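Local coordinates for guanine deaminase (Escherichia coli, PDB 6OHB), which catalyses the zinc-dependent hydrolytic deamination of guanine to xanthine and ammonia, the first step of guanine degradation, at residues 105-110 with 172-177; 234-239 with 272-277; 298-303 with 330-335. All coordinates share one frame; numbering follows the deposited sequence.

Contact 1. Residues 105-110 with 172-177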
ATOM      1  N   HIS A 105       8.078  10.592  18.626  1.00 58.99           N
ATOM      2  CA  HIS A 105       7.733  11.272  17.385  1.00 59.97           C
ATOM      3  C   HIS A 105       6.473  12.113  17.513  1.00 59.56           C
ATOM      4  O   HIS A 105       6.464  13.274  17.087  1.00 57.80           O
ATOM      5  CB  HIS A 105       7.568  10.245  16.254  1.00 58.44           C
ATOM      6  CG  HIS A 105       8.778   9.392  16.032  1.00 60.23           C
ATOM      7  ND1 HIS A 105       8.751   8.018  16.142  1.00 59.93           N
ATOM      8  CD2 HIS A 105      10.050   9.719  15.704  1.00 56.91           C
ATOM      9  CE1 HIS A 105       9.955   7.534  15.896  1.00 62.09           C
ATOM     10  NE2 HIS A 105      10.762   8.545  15.626  1.00 68.61           N
ATOM     11  N   THR A 106       5.415  11.565  18.118  1.00 57.04           N
ATOM     12  CA  THR A 106       4.113  12.226  18.110  1.00 54.45           C
ATOM     13  C   THR A 106       4.151  13.552  18.865  1.00 59.87           C
ATOM     14  O   THR A 106       3.762  14.596  18.323  1.00 57.65           O
ATOM     15  CB  THR A 106       3.066  11.295  18.724  1.00 55.75           C
ATOM     16  OG1 THR A 106       2.888  10.152  17.877  1.00 54.81           O
ATOM     17  CG2 THR A 106       1.735  12.014  18.890  1.00 57.34           C
ATOM     18  N   PHE A 107       4.624  13.528  20.120  1.00 58.12           N
ATOM     19  CA  PHE A 107       4.599  14.740  20.942  1.00 54.22           C
ATOM     20  C   PHE A 107       5.534  15.830  20.430  1.00 56.87           C
ATOM     21  O   PHE A 107       5.113  17.000  20.392  1.00 61.63           O
ATOM     22  CB  PHE A 107       4.898  14.388  22.401  1.00 58.38           C
ATOM     23  CG  PHE A 107       3.898  13.457  23.023  1.00 63.97           C
ATOM     24  CD1 PHE A 107       2.599  13.387  22.544  1.00 60.25           C
ATOM     25  CD2 PHE A 107       4.256  12.656  24.092  1.00 59.23           C
ATOM     26  CE1 PHE A 107       1.679  12.529  23.118  1.00 64.40           C
ATOM     27  CE2 PHE A 107       3.340  11.798  24.671  1.00 63.56           C
ATOM     28  CZ  PHE A 107       2.049  11.734  24.183  1.00 60.86           C
ATOM     29  N   PRO A 108       6.798  15.555  20.068  1.00 59.43           N
ATOM     30  CA  PRO A 108       7.625  16.642  19.510  1.00 61.83           C
ATOM     31  C   PRO A 108       7.062  17.204  18.218  1.00 56.82           C
ATOM     32  O   PRO A 108       7.169  18.411  17.971  1.00 60.60           O
ATOM     33  CB  PRO A 108       8.994  15.975  19.296  1.00 57.63           C
ATOM     34  CG  PRO A 108       8.987  14.776  20.176  1.00 59.11           C
ATOM     35  CD  PRO A 108       7.565  14.300  20.184  1.00 56.32           C
ATOM     36  N   THR A 109       6.458  16.355  17.387  1.00 57.53           N
ATOM     37  CA  THR A 109       5.802  16.846  16.179  1.00 66.00           C
ATOM     38  C   THR A 109       4.671  17.804  16.533  1.00 61.54           C
ATOM     39  O   THR A 109       4.579  18.905  15.979  1.00 56.64           O
ATOM     40  CB  THR A 109       5.283  15.675  15.346  1.00 62.01           C
ATOM     41  OG1 THR A 109       6.382  14.840  14.961  1.00 59.94           O
ATOM     42  CG2 THR A 109       4.576  16.183  14.096  1.00 60.97           C
ATOM     43  N   GLU A 110       3.802  17.405  17.468  1.00 57.19           N
ATOM     44  CA  GLU A 110       2.669  18.259  17.810  1.00 64.87           C
ATOM     45  C   GLU A 110       3.091  19.510  18.570  1.00 67.90           C
ATOM     46  O   GLU A 110       2.319  20.475  18.618  1.00 66.32           O
ATOM     47  CB  GLU A 110       1.654  17.487  18.656  1.00 61.00           C
ATOM     48  CG  GLU A 110       1.043  16.270  17.988  1.00 58.81           C
ATOM     49  CD  GLU A 110      -0.110  15.700  18.791  1.00 63.12           C
ATOM     50  OE1 GLU A 110      -0.359  16.199  19.912  1.00 65.29           O
ATOM     51  OE2 GLU A 110      -0.754  14.742  18.316  1.00 64.26           O
ATOM     52  N   ARG A 172      -1.666  14.793  31.882  1.00 66.85           N
ATOM     53  CA  ARG A 172      -0.646  14.022  32.582  1.00 61.56           C
ATOM     54  C   ARG A 172       0.047  13.067  31.616  1.00 64.71           C
ATOM     55  O   ARG A 172      -0.432  12.818  30.506  1.00 62.96           O
ATOM     56  CB  ARG A 172      -1.244  13.249  33.765  1.00 56.46           C
ATOM     57  CG  ARG A 172      -2.054  12.031  33.372  1.00 56.97           C
ATOM     58  CD  ARG A 172      -2.640  11.350  34.595  1.00 55.33           C
ATOM     59  NE  ARG A 172      -3.469  10.203  34.239  1.00 57.56           N
ATOM     60  CZ  ARG A 172      -4.123   9.449  35.120  1.00 62.25           C
ATOM     61  NH1 ARG A 172      -4.046   9.719  36.416  1.00 59.41           N
ATOM     62  NH2 ARG A 172      -4.855   8.425  34.703  1.00 60.77           N
ATOM     63  N   ASN A 173       1.204  12.557  32.056  1.00 65.25           N
ATOM     64  CA  ASN A 173       1.946  11.501  31.358  1.00 55.17           C
ATOM     65  C   ASN A 173       2.373  11.928  29.956  1.00 58.04           C
ATOM     66  O   ASN A 173       2.283  11.159  28.996  1.00 57.41           O
ATOM     67  CB  ASN A 173       1.139  10.202  31.307  1.00 62.09           C
ATOM     68  CG  ASN A 173       1.052   9.520  32.653  1.00 65.82           C
ATOM     69  OD1 ASN A 173       1.996   9.568  33.444  1.00 74.71           O
ATOM     70  ND2 ASN A 173      -0.080   8.884  32.926  1.00 58.55           N
ATOM     71  N   ALA A 174       2.871  13.152  29.841  1.00 51.69           N
ATOM     72  CA  ALA A 174       3.378  13.665  28.577  1.00 58.69           C
ATOM     73  C   ALA A 174       4.233  14.885  28.876  1.00 62.70           C
ATOM     74  O   ALA A 174       4.098  15.486  29.948  1.00 61.12           O
ATOM     75  CB  ALA A 174       2.230  14.026  27.620  1.00 60.71           C
ATOM     76  N   PRO A 175       5.139  15.257  27.967  1.00 67.18           N
ATOM     77  CA  PRO A 175       5.995  16.423  28.216  1.00 61.72           C
ATOM     78  C   PRO A 175       5.178  17.658  28.567  1.00 67.63           C
ATOM     79  O   PRO A 175       4.041  17.827  28.119  1.00 69.29           O
ATOM     80  CB  PRO A 175       6.746  16.598  26.893  1.00 59.34           C
ATOM     81  CG  PRO A 175       6.806  15.230  26.324  1.00 59.33           C
ATOM     82  CD  PRO A 175       5.523  14.550  26.731  1.00 61.88           C
ATOM     83  N   ASP A 176       5.782  18.526  29.385  1.00 74.06           N
ATOM     84  CA  ASP A 176       5.063  19.676  29.925  1.00 74.82           C
ATOM     85  C   ASP A 176       4.573  20.616  28.832  1.00 74.95           C
ATOM     86  O   ASP A 176       3.548  21.287  29.008  1.00 75.30           O
ATOM     87  CB  ASP A 176       5.953  20.430  30.914  1.00 76.00           C
ATOM     88  CG  ASP A 176       5.853  19.878  32.324  1.00 84.01           C
ATOM     89  OD1 ASP A 176       5.726  18.643  32.474  1.00 80.47           O
ATOM     90  OD2 ASP A 176       5.898  20.679  33.283  1.00 88.38           O
ATOM     91  N   TYR A 177       5.273  20.671  27.697  1.00 71.90           N
ATOM     92  CA  TYR A 177       4.865  21.579  26.632  1.00 72.88           C
ATOM     93  C   TYR A 177       3.565  21.160  25.956  1.00 63.62           C
ATOM     94  O   TYR A 177       3.033  21.930  25.152  1.00 67.99           O
ATOM     95  CB  TYR A 177       5.985  21.714  25.591  1.00 68.50           C
ATOM     96  CG  TYR A 177       6.476  20.414  24.982  1.00 70.55           C
ATOM     97  CD1 TYR A 177       5.682  19.685  24.100  1.00 69.94           C
ATOM     98  CD2 TYR A 177       7.746  19.929  25.270  1.00 63.19           C
ATOM     99  CE1 TYR A 177       6.130  18.504  23.539  1.00 65.53           C
ATOM    100  CE2 TYR A 177       8.204  18.751  24.710  1.00 60.27           C
ATOM    101  CZ  TYR A 177       7.392  18.042  23.845  1.00 66.22           C
ATOM    102  OH  TYR A 177       7.842  16.866  23.284  1.00 61.07           O
TER
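F107 and Y177 meet through different first torsions: the F107 ring carbon CG is anti to its own carbonyl carbon (chi1 -62°), sending the ring out from the helix, while CG of Y177 sits between its backbone N and carbonyl carbon (chi1 55°), which brings the phenol back to the helix. The phenol comes in by its edge, CE1 lying 3.6 Å from F107 O and near the ring plane. Its hydroxyl ends over the start of P108, with OH 3.6 Å from P108 N and 3.9 Å from P108 CG. These are van der Waals approaches; the proline nitrogen carries no hydrogen to give, and the helix is kinked there.

F107 does most of the apolar work. Its side chain crosses that of P175 at about a right angle, CD2 standing 3.5 Å from P175 CD, and CE2 rests 3.9 Å from A174 CB. Within its own segment P175 also sets CB over one face of the Y177 ring, offset toward the rim. With an alanine in place of F107 the ring is gone, and P175 and A174 would probably face a gap, leaving the loop less well fixed.

On the next turn E110 pairs with R209 and Q87, both probably substrate-binding. Helix 98-111 thus faces the active site with E110 and the loop between strand 164-169 and helix 182-196 with F107, which also touches L178 and L102, while N173 on that loop packs against W247 and L251 of helix 242-251 and its ND2 bonds to P212 O.

Contact 2. Residues 234-239 with 272-277. With ZN (zinc ion), chain E.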
ATOM      1  N   VAL A 234     -17.974  12.808  20.798  1.00 48.20           N
ATOM      2  CA  VAL A 234     -16.907  12.327  21.666  1.00 45.49           C
ATOM      3  C   VAL A 234     -15.962  11.513  20.796  1.00 48.22           C
ATOM      4  O   VAL A 234     -16.410  10.723  19.961  1.00 46.17           O
ATOM      5  CB  VAL A 234     -17.452  11.477  22.833  1.00 50.85           C
ATOM      6  CG1 VAL A 234     -16.311  10.879  23.638  1.00 42.74           C
ATOM      7  CG2 VAL A 234     -18.376  12.312  23.717  1.00 49.66           C
ATOM      8  N   HIS A 235     -14.660  11.702  20.984  1.00 43.74           N
ATOM      9  CA  HIS A 235     -13.679  11.093  20.092  1.00 46.59           C
ATOM     10  C   HIS A 235     -12.433  10.747  20.890  1.00 44.03           C
ATOM     11  O   HIS A 235     -11.784  11.649  21.429  1.00 44.12           O
ATOM     12  CB  HIS A 235     -13.344  12.057  18.951  1.00 50.41           C
ATOM     13  CG  HIS A 235     -12.453  11.472  17.905  1.00 47.88           C
ATOM     14  ND1 HIS A 235     -11.692  12.249  17.057  1.00 43.76           N
ATOM     15  CD2 HIS A 235     -12.207  10.185  17.561  1.00 40.11           C
ATOM     16  CE1 HIS A 235     -11.019  11.465  16.235  1.00 43.96           C
ATOM     17  NE2 HIS A 235     -11.312  10.209  16.522  1.00 43.08           N
ATOM     18  N   THR A 236     -12.075   9.464  20.952  1.00 44.07           N
ATOM     19  CA  THR A 236     -10.862   9.106  21.683  1.00 48.92           C
ATOM     20  C   THR A 236     -10.296   7.798  21.146  1.00 45.71           C
ATOM     21  O   THR A 236     -10.917   7.132  20.321  1.00 45.02           O
ATOM     22  CB  THR A 236     -11.142   9.017  23.194  1.00 51.86           C
ATOM     23  OG1 THR A 236      -9.905   8.926  23.908  1.00 49.78           O
ATOM     24  CG2 THR A 236     -12.013   7.807  23.518  1.00 46.59           C
ATOM     25  N   HIS A 237      -9.106   7.431  21.631  1.00 40.17           N
ATOM     26  CA  HIS A 237      -8.462   6.170  21.269  1.00 42.40           C
ATOM     27  C   HIS A 237      -8.851   5.081  22.278  1.00 45.84           C
ATOM     28  O   HIS A 237      -9.078   5.367  23.457  1.00 40.38           O
ATOM     29  CB  HIS A 237      -6.934   6.327  21.228  1.00 40.83           C
ATOM     30  CG  HIS A 237      -6.411   7.163  20.089  1.00 44.67           C
ATOM     31  ND1 HIS A 237      -6.239   8.530  20.175  1.00 41.54           N
ATOM     32  CD2 HIS A 237      -5.957   6.807  18.861  1.00 42.33           C
ATOM     33  CE1 HIS A 237      -5.727   8.982  19.042  1.00 46.65           C
ATOM     34  NE2 HIS A 237      -5.551   7.957  18.226  1.00 45.34           N
ATOM     35  N   LEU A 238      -8.934   3.824  21.816  1.00 39.68           N
ATOM     36  CA  LEU A 238      -9.357   2.740  22.704  1.00 40.39           C
ATOM     37  C   LEU A 238      -8.757   1.404  22.280  1.00 50.26           C
ATOM     38  O   LEU A 238      -8.955   0.979  21.139  1.00 43.13           O
ATOM     39  CB  LEU A 238     -10.890   2.627  22.740  1.00 50.57           C
ATOM     40  CG  LEU A 238     -11.517   1.488  23.559  1.00 49.09           C
ATOM     41  CD1 LEU A 238     -11.322   1.736  25.045  1.00 47.67           C
ATOM     42  CD2 LEU A 238     -13.000   1.353  23.229  1.00 50.49           C
ATOM     43  N   CYS A 239      -8.072   0.739  23.214  1.00 46.14           N
ATOM     44  CA  CYS A 239      -7.486  -0.594  23.038  1.00 51.66           C
ATOM     45  C   CYS A 239      -6.801  -0.762  21.680  1.00 49.71           C
ATOM     46  O   CYS A 239      -7.090  -1.679  20.909  1.00 48.37           O
ATOM     47  CB  CYS A 239      -8.532  -1.690  23.257  1.00 47.58           C
ATOM     48  SG  CYS A 239      -9.570  -1.488  24.717  1.00 62.51           S
ATOM     49  N   CYS A 272     -20.193   8.852  19.826  1.00 43.03           N
ATOM     50  CA  CYS A 272     -18.941   8.607  20.529  1.00 48.12           C
ATOM     51  C   CYS A 272     -18.137   7.609  19.708  1.00 45.68           C
ATOM     52  O   CYS A 272     -18.587   6.478  19.491  1.00 43.99           O
ATOM     53  CB  CYS A 272     -19.195   8.079  21.943  1.00 45.32           C
ATOM     54  SG  CYS A 272     -20.364   9.078  22.929  1.00 54.55           S
ATOM     55  N   VAL A 273     -16.960   8.030  19.247  1.00 45.99           N
ATOM     56  CA  VAL A 273     -16.152   7.267  18.303  1.00 49.03           C
ATOM     57  C   VAL A 273     -14.835   6.899  18.971  1.00 44.51           C
ATOM     58  O   VAL A 273     -14.088   7.776  19.435  1.00 45.09           O
ATOM     59  CB  VAL A 273     -15.901   8.042  16.996  1.00 46.14           C
ATOM     60  CG1 VAL A 273     -15.072   7.195  16.034  1.00 40.41           C
ATOM     61  CG2 VAL A 273     -17.221   8.440  16.352  1.00 41.51           C
ATOM     62  N   PHE A 274     -14.539   5.604  18.972  1.00 44.30           N
ATOM     63  CA  PHE A 274     -13.354   5.049  19.607  1.00 52.33           C
ATOM     64  C   PHE A 274     -12.448   4.493  18.518  1.00 45.41           C
ATOM     65  O   PHE A 274     -12.835   3.574  17.785  1.00 48.51           O
ATOM     66  CB  PHE A 274     -13.741   3.971  20.621  1.00 45.24           C
ATOM     67  CG  PHE A 274     -14.632   4.480  21.721  1.00 46.09           C
ATOM     68  CD1 PHE A 274     -14.096   5.141  22.813  1.00 46.01           C
ATOM     69  CD2 PHE A 274     -16.010   4.317  21.651  1.00 51.87           C
ATOM     70  CE1 PHE A 274     -14.908   5.626  23.822  1.00 55.36           C
ATOM     71  CE2 PHE A 274     -16.831   4.799  22.655  1.00 48.63           C
ATOM     72  CZ  PHE A 274     -16.279   5.454  23.744  1.00 51.38           C
ATOM     73  N   ALA A 275     -11.253   5.057  18.417  1.00 41.25           N
ATOM     74  CA  ALA A 275     -10.290   4.668  17.402  1.00 47.53           C
ATOM     75  C   ALA A 275      -9.583   3.377  17.787  1.00 44.54           C
ATOM     76  O   ALA A 275      -9.273   3.148  18.963  1.00 41.36           O
ATOM     77  CB  ALA A 275      -9.263   5.780  17.192  1.00 43.85           C
ATOM     78  N   HIS A 276      -9.381   2.522  16.775  1.00 48.79           N
ATOM     79  CA  HIS A 276      -8.560   1.311  16.780  1.00 43.60           C
ATOM     80  C   HIS A 276      -9.345   0.098  17.263  1.00 43.40           C
ATOM     81  O   HIS A 276      -9.778  -0.712  16.436  1.00 46.21           O
ATOM     82  CB  HIS A 276      -7.280   1.517  17.594  1.00 42.17           C
ATOM     83  CG  HIS A 276      -6.432   2.641  17.086  1.00 39.68           C
ATOM     84  ND1 HIS A 276      -5.839   2.621  15.842  1.00 40.77           N
ATOM     85  CD2 HIS A 276      -6.090   3.825  17.648  1.00 43.39           C
ATOM     86  CE1 HIS A 276      -5.164   3.742  15.660  1.00 42.46           C
ATOM     87  NE2 HIS A 276      -5.298   4.491  16.741  1.00 41.27           N
ATOM     88  N   CYS A 277      -9.545  -0.042  18.577  1.00 45.92           N
ATOM     89  CA  CYS A 277     -10.359  -1.133  19.123  1.00 41.67           C
ATOM     90  C   CYS A 277      -9.858  -2.493  18.646  1.00 47.23           C
ATOM     91  O   CYS A 277     -10.638  -3.352  18.225  1.00 46.46           O
ATOM     92  CB  CYS A 277     -11.835  -0.952  18.762  1.00 46.27           C
ATOM     93  SG  CYS A 277     -12.580   0.522  19.478  1.00 47.75           S
TER
HETATM   94 ZN    ZN E 501      -4.938   8.310  16.309  1.00 51.08          ZN
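V234 to L238 and C272 to F274 run side by side in parallel register, two neighbouring strands of the TIM-type (beta/alpha) barrel of the amidohydrolase superfamily; the segment axes are 4.6 Å apart and 13° from parallel.

Backbone hydrogen bonds make the seam, alternating in direction as parallel strands require. V273 N gives to V234 O, T236 N to V273 O at 3.0 Å, A275 N to T236 O at 2.8 Å, and L238 N to A275 O. Past the corner at A275 a fifth bond, C277 N to L238 O, is more bent at hydrogen (140°). The CA hydrogens of C272, H235 and F274 lean on the same carbonyls.

Apolar packing joins T236 and F274, with L238 next to them. CG2 of T236 meets the F274 ring at CD1, 3.5 Å away, while its OG1, anti to the backbone N, turns to P208 O and R209 O. L238 CD2 reaches F274 CB at 3.8 Å. CD2 of L238 also lies 3.9 Å from C277 SG, and the leucine touches helix 258-264.

The side of H235 and H237 carries the metal chemistry, beside the apolar V273 and A275. H235, second-shell, bonds through NE2 to the zinc ligand H82. H237 binds the zinc ion together with H82, H84 and D327, and its ND1 is tied to R209 O, which fixes the rotation of the ring. Past the corner, H276 lies rim to rim with it, planes 18° apart and H276 NE2 3.2 Å from H237 CD2. The metal bond, H237 NE2 to zinc, is 2.0 Å long.

Contact 3. Residues 298-303 with 330-335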
ATOM      1  N   CYS A 298      -8.692   1.627  11.558  1.00 37.83           N
ATOM      2  CA  CYS A 298      -7.518   2.226  10.916  1.00 37.29           C
ATOM      3  C   CYS A 298      -6.483   1.146  10.630  1.00 44.24           C
ATOM      4  O   CYS A 298      -5.547   0.946  11.425  1.00 44.67           O
ATOM      5  CB  CYS A 298      -6.884   3.304  11.802  1.00 42.21           C
ATOM      6  SG  CYS A 298      -7.993   4.370  12.741  1.00 45.75           S
ATOM      7  N   PRO A 299      -6.580   0.470   9.478  1.00 44.78           N
ATOM      8  CA  PRO A 299      -5.676  -0.671   9.245  1.00 40.02           C
ATOM      9  C   PRO A 299      -4.214  -0.281   9.056  1.00 42.52           C
ATOM     10  O   PRO A 299      -3.318  -1.018   9.499  1.00 43.71           O
ATOM     11  CB  PRO A 299      -6.259  -1.332   7.990  1.00 44.51           C
ATOM     12  CG  PRO A 299      -7.042  -0.246   7.316  1.00 40.05           C
ATOM     13  CD  PRO A 299      -7.609   0.588   8.431  1.00 36.49           C
ATOM     14  N   THR A 300      -3.941   0.863   8.423  1.00 43.44           N
ATOM     15  CA  THR A 300      -2.568   1.207   8.061  1.00 43.84           C
ATOM     16  C   THR A 300      -1.690   1.405   9.294  1.00 43.49           C
ATOM     17  O   THR A 300      -0.613   0.806   9.407  1.00 42.55           O
ATOM     18  CB  THR A 300      -2.560   2.462   7.185  1.00 42.73           C
ATOM     19  OG1 THR A 300      -3.319   2.219   5.997  1.00 45.83           O
ATOM     20  CG2 THR A 300      -1.136   2.835   6.790  1.00 49.00           C
ATOM     21  N   SER A 301      -2.134   2.249  10.228  1.00 47.05           N
ATOM     22  CA  SER A 301      -1.370   2.442  11.453  1.00 48.04           C
ATOM     23  C   SER A 301      -1.362   1.183  12.316  1.00 46.32           C
ATOM     24  O   SER A 301      -0.361   0.902  12.984  1.00 45.60           O
ATOM     25  CB  SER A 301      -1.908   3.641  12.237  1.00 40.37           C
ATOM     26  OG  SER A 301      -2.960   3.260  13.101  1.00 52.99           O
ATOM     27  N   ASN A 302      -2.448   0.400  12.300  1.00 40.26           N
ATOM     28  CA  ASN A 302      -2.435  -0.867  13.031  1.00 43.16           C
ATOM     29  C   ASN A 302      -1.307  -1.769  12.540  1.00 52.51           C
ATOM     30  O   ASN A 302      -0.674  -2.478  13.332  1.00 48.02           O
ATOM     31  CB  ASN A 302      -3.775  -1.593  12.897  1.00 40.17           C
ATOM     32  CG  ASN A 302      -4.915  -0.889  13.621  1.00 46.01           C
ATOM     33  OD1 ASN A 302      -4.714   0.075  14.362  1.00 43.33           O
ATOM     34  ND2 ASN A 302      -6.126  -1.378  13.402  1.00 37.22           N
ATOM     35  N   LEU A 303      -1.038  -1.755  11.233  1.00 48.39           N
ATOM     36  CA  LEU A 303       0.013  -2.614  10.702  1.00 43.47           C
ATOM     37  C   LEU A 303       1.404  -2.022  10.926  1.00 48.94           C
ATOM     38  O   LEU A 303       2.331  -2.747  11.310  1.00 48.53           O
ATOM     39  CB  LEU A 303      -0.227  -2.882   9.218  1.00 45.10           C
ATOM     40  CG  LEU A 303      -1.341  -3.873   8.885  1.00 42.81           C
ATOM     41  CD1 LEU A 303      -1.496  -4.018   7.378  1.00 43.39           C
ATOM     42  CD2 LEU A 303      -1.065  -5.219   9.530  1.00 42.39           C
ATOM     43  N   ALA A 330       0.644   8.372  12.204  1.00 46.69           N
ATOM     44  CA  ALA A 330       1.144   7.002  12.182  1.00 47.88           C
ATOM     45  C   ALA A 330       0.847   6.349  10.841  1.00 49.75           C
ATOM     46  O   ALA A 330       1.664   5.581  10.320  1.00 44.94           O
ATOM     47  CB  ALA A 330       0.541   6.189  13.328  1.00 45.98           C
ATOM     48  N   GLY A 331      -0.328   6.626  10.278  1.00 46.82           N
ATOM     49  CA  GLY A 331      -0.587   6.236   8.912  1.00 38.88           C
ATOM     50  C   GLY A 331       0.172   7.112   7.934  1.00 49.76           C
ATOM     51  O   GLY A 331       0.590   8.230   8.243  1.00 46.98           O
ATOM     52  N   THR A 332       0.366   6.581   6.729  1.00 38.25           N
ATOM     53  CA  THR A 332       1.205   7.230   5.733  1.00 45.12           C
ATOM     54  C   THR A 332       0.424   7.841   4.576  1.00 49.29           C
ATOM     55  O   THR A 332       1.037   8.450   3.695  1.00 50.31           O
ATOM     56  CB  THR A 332       2.258   6.249   5.195  1.00 47.52           C
ATOM     57  OG1 THR A 332       1.646   4.996   4.868  1.00 50.98           O
ATOM     58  CG2 THR A 332       3.358   6.025   6.232  1.00 43.57           C
ATOM     59  N   THR A 333      -0.892   7.652   4.507  1.00 44.44           N
ATOM     60  CA  THR A 333      -1.637   8.175   3.371  1.00 46.78           C
ATOM     61  C   THR A 333      -2.943   8.820   3.821  1.00 42.35           C
ATOM     62  O   THR A 333      -3.574   8.364   4.778  1.00 45.26           O
ATOM     63  CB  THR A 333      -1.902   7.071   2.337  1.00 46.63           C
ATOM     64  OG1 THR A 333      -2.510   7.643   1.175  1.00 50.13           O
ATOM     65  CG2 THR A 333      -2.805   5.982   2.910  1.00 46.25           C
ATOM     66  N   PHE A 334      -3.327   9.906   3.138  1.00 40.53           N
ATOM     67  CA  PHE A 334      -4.647  10.511   3.290  1.00 42.93           C
ATOM     68  C   PHE A 334      -5.720   9.794   2.482  1.00 38.17           C
ATOM     69  O   PHE A 334      -6.899  10.150   2.596  1.00 43.70           O
ATOM     70  CB  PHE A 334      -4.648  11.977   2.835  1.00 41.49           C
ATOM     71  CG  PHE A 334      -4.033  12.940   3.814  1.00 43.00           C
ATOM     72  CD1 PHE A 334      -2.657  13.130   3.856  1.00 43.89           C
ATOM     73  CD2 PHE A 334      -4.832  13.689   4.661  1.00 39.63           C
ATOM     74  CE1 PHE A 334      -2.094  14.034   4.741  1.00 42.39           C
ATOM     75  CE2 PHE A 334      -4.275  14.591   5.551  1.00 41.38           C
ATOM     76  CZ  PHE A 334      -2.906  14.764   5.590  1.00 42.83           C
ATOM     77  N   ASN A 335      -5.341   8.820   1.660  1.00 41.69           N
ATOM     78  CA  ASN A 335      -6.217   8.291   0.624  1.00 40.68           C
ATOM     79  C   ASN A 335      -7.069   7.146   1.151  1.00 44.32           C
ATOM     80  O   ASN A 335      -6.543   6.168   1.695  1.00 38.28           O
ATOM     81  CB  ASN A 335      -5.400   7.827  -0.581  1.00 38.74           C
ATOM     82  CG  ASN A 335      -6.267   7.550  -1.795  1.00 42.82           C
ATOM     83  OD1 ASN A 335      -6.744   6.429  -1.991  1.00 41.81           O
ATOM     84  ND2 ASN A 335      -6.488   8.577  -2.613  1.00 39.28           N
TER
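T300 and S301, on the first turn of helix 299-304, rest against A330, G331 and T332, so that the start of the helix that follows strand 294-297 touches the loop that follows strand 321-324, at the active-site end of the TIM-type barrel.

The contact across the two segments is van der Waals. The backbones come nearest at G331, its CA 4.6 Å from S301 CA. The methyl of T300 is anti to the backbone N, which turns it onto the loop: CG2 lies 4.0 Å from G331 CA and equally far from T332 OG1, the two threonine side chains crossing at about a right angle. Beside it S301 CB meets A330 CB at 3.7 Å. S301 also lies against H276 and close to the zinc ligand D327, which puts this helix turn beside the metal site.

Hydrogen bonds lie around the contact rather than across it. T332 OG1 bonds to Y304 OH. The side chain of N335 caps helix 336-349, OD1 accepting from Q338 N, while its ND2 reaches N133.

The second subunit packs here too: its R402 on T332, its L398 on F334 and its L349 on L303.

Leading into the cap, an ST turn folds the loop: N335 N donates to T333 OG1 over 3.1 Å, at 159° at the hydrogen.

Overall arrangement
The contacts come in series along the chain, 1 then 2 then 3, all within the amidohydrolase family region. Contacts 2 and 3 have centres about 15 Å apart and touch: H276, following strand 272-274, probably bonds through ND1 to N302 OD1 on helix 299-304, at 3.2 Å. Contact 1 lies farther out, its centre about 20 Å from that of contact 2 and about 21 Å from that of contact 3, and touches neither. R209 still relates it to contact 2, pairing with E110 by its side chain and with H237 by its backbone oxygen. Contact 2 thus supplies a zinc ligand, while contacts 1 and 3 pack loops near it, which probably helps to shape its surroundings, contact 3 next to the second subunit.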